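Local coordinates for protein flavoenzyme PA4991 (PDB 5EZ7) that binds one FAD per subunit and probably works as an FAD-dependent oxidoreductase, though its physiological substrate is unknown, at residues Gly15-Leu20 with Thr345-Ala350. Numbering follows the deposited sequence.
With FAD (flavin-adenine dinucleotide), chain B.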
loop_
_atom_site.group_PDB
_atom_site.type_symbol
_atom_site.label_atom_id
_atom_site.label_comp_id
_atom_site.label_asym_id
_atom_site.label_seq_id
_atom_site.Cartn_x
_atom_site.Cartn_y
_atom_site.Cartn_z
ATOM N N GLY A 15 -6.432 0.597 8.778
ATOM C CA GLY A 15 -5.020 0.945 8.940
ATOM C C GLY A 15 -4.068 0.253 7.966
ATOM O O GLY A 15 -3.094 -0.375 8.359
ATOM N N GLY A 16 -4.347 0.393 6.682
ATOM C CA GLY A 16 -3.350 0.171 5.660
ATOM C C GLY A 16 -2.659 1.497 5.347
ATOM O O GLY A 16 -2.819 2.483 6.060
ATOM N N ILE A 17 -1.879 1.506 4.275
ATOM C CA ILE A 17 -1.174 2.686 3.910
ATOM C C ILE A 17 -2.074 3.950 3.764
ATOM O O ILE A 17 -1.639 5.038 4.121
ATOM C CB ILE A 17 -0.375 2.478 2.619
ATOM C CG1 ILE A 17 0.583 3.642 2.416
ATOM C CG2 ILE A 17 -1.260 2.336 1.383
ATOM C CD1 ILE A 17 1.817 3.448 3.261
ATOM N N ALA A 18 -3.286 3.825 3.214
ATOM C CA ALA A 18 -4.054 5.003 2.964
ATOM C C ALA A 18 -4.560 5.620 4.267
ATOM O O ALA A 18 -4.450 6.837 4.447
ATOM C CB ALA A 18 -5.182 4.751 1.966
ATOM N N GLY A 19 -5.088 4.798 5.167
ATOM C CA GLY A 19 -5.576 5.262 6.459
ATOM C C GLY A 19 -4.486 5.798 7.372
ATOM O O GLY A 19 -4.687 6.738 8.120
ATOM N N LEU A 20 -3.326 5.169 7.324
ATOM C CA LEU A 20 -2.235 5.528 8.200
ATOM C C LEU A 20 -1.582 6.813 7.723
ATOM O O LEU A 20 -1.151 7.615 8.519
ATOM C CB LEU A 20 -1.211 4.396 8.282
ATOM C CG LEU A 20 -1.474 3.211 9.224
ATOM C CD1 LEU A 20 -0.438 2.101 8.986
ATOM C CD2 LEU A 20 -1.423 3.632 10.696
ATOM N N THR A 345 -5.712 3.229 -4.980
ATOM C CA THR A 345 -5.431 2.567 -6.265
ATOM C C THR A 345 -3.989 2.076 -6.353
ATOM O O THR A 345 -3.743 0.958 -6.837
ATOM C CB THR A 345 -5.866 3.350 -7.542
ATOM O OG1 THR A 345 -4.985 4.450 -7.800
ATOM C CG2 THR A 345 -7.324 3.858 -7.419
ATOM N N LYS A 346 -3.048 2.888 -5.866
ATOM C CA LYS A 346 -1.651 2.496 -5.711
ATOM C C LYS A 346 -1.181 2.927 -4.351
ATOM O O LYS A 346 -1.696 3.856 -3.794
ATOM C CB LYS A 346 -0.825 3.117 -6.834
ATOM C CG LYS A 346 -0.884 2.237 -8.060
ATOM C CD LYS A 346 -0.587 2.955 -9.356
ATOM C CE LYS A 346 -0.526 1.944 -10.514
ATOM N NZ LYS A 346 0.525 2.346 -11.508
ATOM N N LEU A 347 -0.235 2.209 -3.785
ATOM C CA LEU A 347 0.369 2.605 -2.561
ATOM C C LEU A 347 1.069 3.953 -2.718
ATOM O O LEU A 347 1.064 4.768 -1.807
ATOM C CB LEU A 347 1.380 1.557 -2.146
ATOM C CG LEU A 347 2.187 1.865 -0.878
ATOM C CD1 LEU A 347 2.198 0.673 0.023
ATOM C CD2 LEU A 347 3.616 2.231 -1.204
ATOM N N ALA A 348 1.723 4.120 -3.864
ATOM C CA ALA A 348 2.323 5.349 -4.319
ATOM C C ALA A 348 1.460 6.579 -4.127
ATOM O O ALA A 348 1.977 7.654 -3.842
ATOM C CB ALA A 348 2.663 5.217 -5.800
ATOM N N LEU A 349 0.151 6.407 -4.345
ATOM C CA LEU A 349 -0.853 7.479 -4.378
ATOM C C LEU A 349 -1.549 7.727 -3.020
ATOM O O LEU A 349 -2.547 8.452 -2.938
ATOM C CB LEU A 349 -1.896 7.126 -5.465
ATOM C CG LEU A 349 -1.506 7.342 -6.933
ATOM C CD1 LEU A 349 -2.538 6.722 -7.886
ATOM C CD2 LEU A 349 -1.415 8.809 -7.252
ATOM N N ALA A 350 -1.036 7.128 -1.956
ATOM C CA ALA A 350 -1.600 7.376 -0.639
ATOM C C ALA A 350 -1.539 8.851 -0.265
ATOM O O ALA A 350 -2.490 9.349 0.298
ATOM C CB ALA A 350 -0.931 6.547 0.422
HETATM P PA FAD B . -5.200 -2.066 2.574
HETATM O O1A FAD B . -3.709 -2.098 2.660
HETATM O O2A FAD B . -5.962 -3.255 2.059
HETATM O O5B FAD B . -5.726 -1.676 4.018
HETATM C C5B FAD B . -7.087 -1.778 4.386
HETATM C C4B FAD B . -7.095 -2.005 5.883
HETATM O O4B FAD B . -8.446 -1.924 6.366
HETATM C C3B FAD B . -6.530 -3.381 6.247
HETATM O O3B FAD B . -5.448 -3.261 7.173
HETATM C C2B FAD B . -7.725 -4.102 6.841
HETATM O O2B FAD B . -7.410 -5.028 7.879
HETATM C C1B FAD B . -8.606 -2.948 7.326
HETATM N N9A FAD B . -10.030 -3.294 7.399
HETATM C C8A FAD B . -10.736 -3.978 6.482
HETATM N N7A FAD B . -12.010 -4.112 6.890
HETATM C C5A FAD B . -12.131 -3.501 8.074
HETATM C C6A FAD B . -13.221 -3.293 9.037
HETATM N N6A FAD B . -14.440 -3.776 8.751
HETATM N N1A FAD B . -12.963 -2.604 10.161
HETATM C C2A FAD B . -11.732 -2.125 10.420
HETATM N N3A FAD B . -10.683 -2.284 9.587
HETATM C C4A FAD B . -10.827 -2.958 8.419
HETATM N N1 FAD B . 1.121 0.015 -5.342
HETATM C C2 FAD B . 2.239 0.713 -5.632
HETATM O O2 FAD B . 2.183 1.966 -5.655
HETATM N N3 FAD B . 3.413 0.113 -5.897
HETATM C C4 FAD B . 3.552 -1.210 -5.897
HETATM O O4 FAD B . 4.653 -1.745 -6.134
HETATM C C4X FAD B . 2.381 -2.038 -5.588
HETATM N N5 FAD B . 2.460 -3.382 -5.575
HETATM C C5X FAD B . 1.381 -4.130 -5.279
HETATM C C6 FAD B . 1.510 -5.513 -5.260
HETATM C C7 FAD B . 0.431 -6.318 -4.957
HETATM C C7M FAD B . 0.599 -7.807 -4.926
HETATM C C8 FAD B . -0.875 -5.694 -4.624
HETATM C C8M FAD B . -2.093 -6.520 -4.270
HETATM C C9 FAD B . -1.002 -4.317 -4.654
HETATM C C9A FAD B . 0.076 -3.493 -4.970
HETATM N N10 FAD B . -0.021 -2.073 -5.000
HETATM C C10 FAD B . 1.122 -1.321 -5.293
HETATM C "C1'" FAD B . -1.259 -1.381 -4.683
HETATM C "C2'" FAD B . -1.291 -1.140 -3.184
HETATM O "O2'" FAD B . -0.874 -2.301 -2.454
HETATM C "C3'" FAD B . -2.675 -0.693 -2.735
HETATM O "O3'" FAD B . -3.160 0.303 -3.659
HETATM C "C4'" FAD B . -2.628 -0.100 -1.329
HETATM O "O4'" FAD B . -1.732 -0.819 -0.481
HETATM C "C5'" FAD B . -3.997 -0.110 -0.677
HETATM O "O5'" FAD B . -3.927 0.597 0.569
HETATM P P FAD B . -5.218 0.634 1.509
HETATM O O1P FAD B . -4.804 1.155 2.860
HETATM O O2P FAD B . -6.279 1.325 0.731
HETATM O O3P FAD B . -5.667 -0.905 1.562
#
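Ile-17 meets Ala-350 and Leu-347 where the start of the Rossmann-type dinucleotide-binding helix 17-28 faces the turn leading into helix 350-364. Gly-16 and Gly-19 belong to the GxGxxG motif, which runs from the turn into the first turn of the helix. The contact is small, buried and apolar. Ile-17 CG1 lies 3.8 Å from the methyl CB of Ala-350. On its other branch, Ile-17 CG2 is 4.1 Å from Leu-347 CD1, and the two side chains cross at roughly a right angle. Leu-347 has CG anti to its backbone N (chi1 177°), which carries its end closer to Ile-17 than its CB direction alone would. The backbones approach most closely at Ala-18 and Ala-350, with CA atoms 5.0 Å apart.

Both segments hold the same FAD, one at the pyrophosphate, the other at the pyrimidine edge of the flavin. At the helix start, Ala-18 N donates to the phosphate oxygen O1P over 3.1 Å. The N-terminal end of helix 17-28 probably helps to offset the phosphate charge. Ser-46 OG bonds to Ile-17 N and also to FAD, so it ties this loop to the cofactor. In the turn, Leu-347 N donates to flavin N1 and Ala-348 N to flavin O2. These two amides could stabilise negative charge at N1 and O2 in the reduced state. Ala-348 O in turn is hydrogen-bonded to Trp-79 NE1. The Ala-348 N to FAD O2 bond is 2.8 Å long and nearly straight, at 172°.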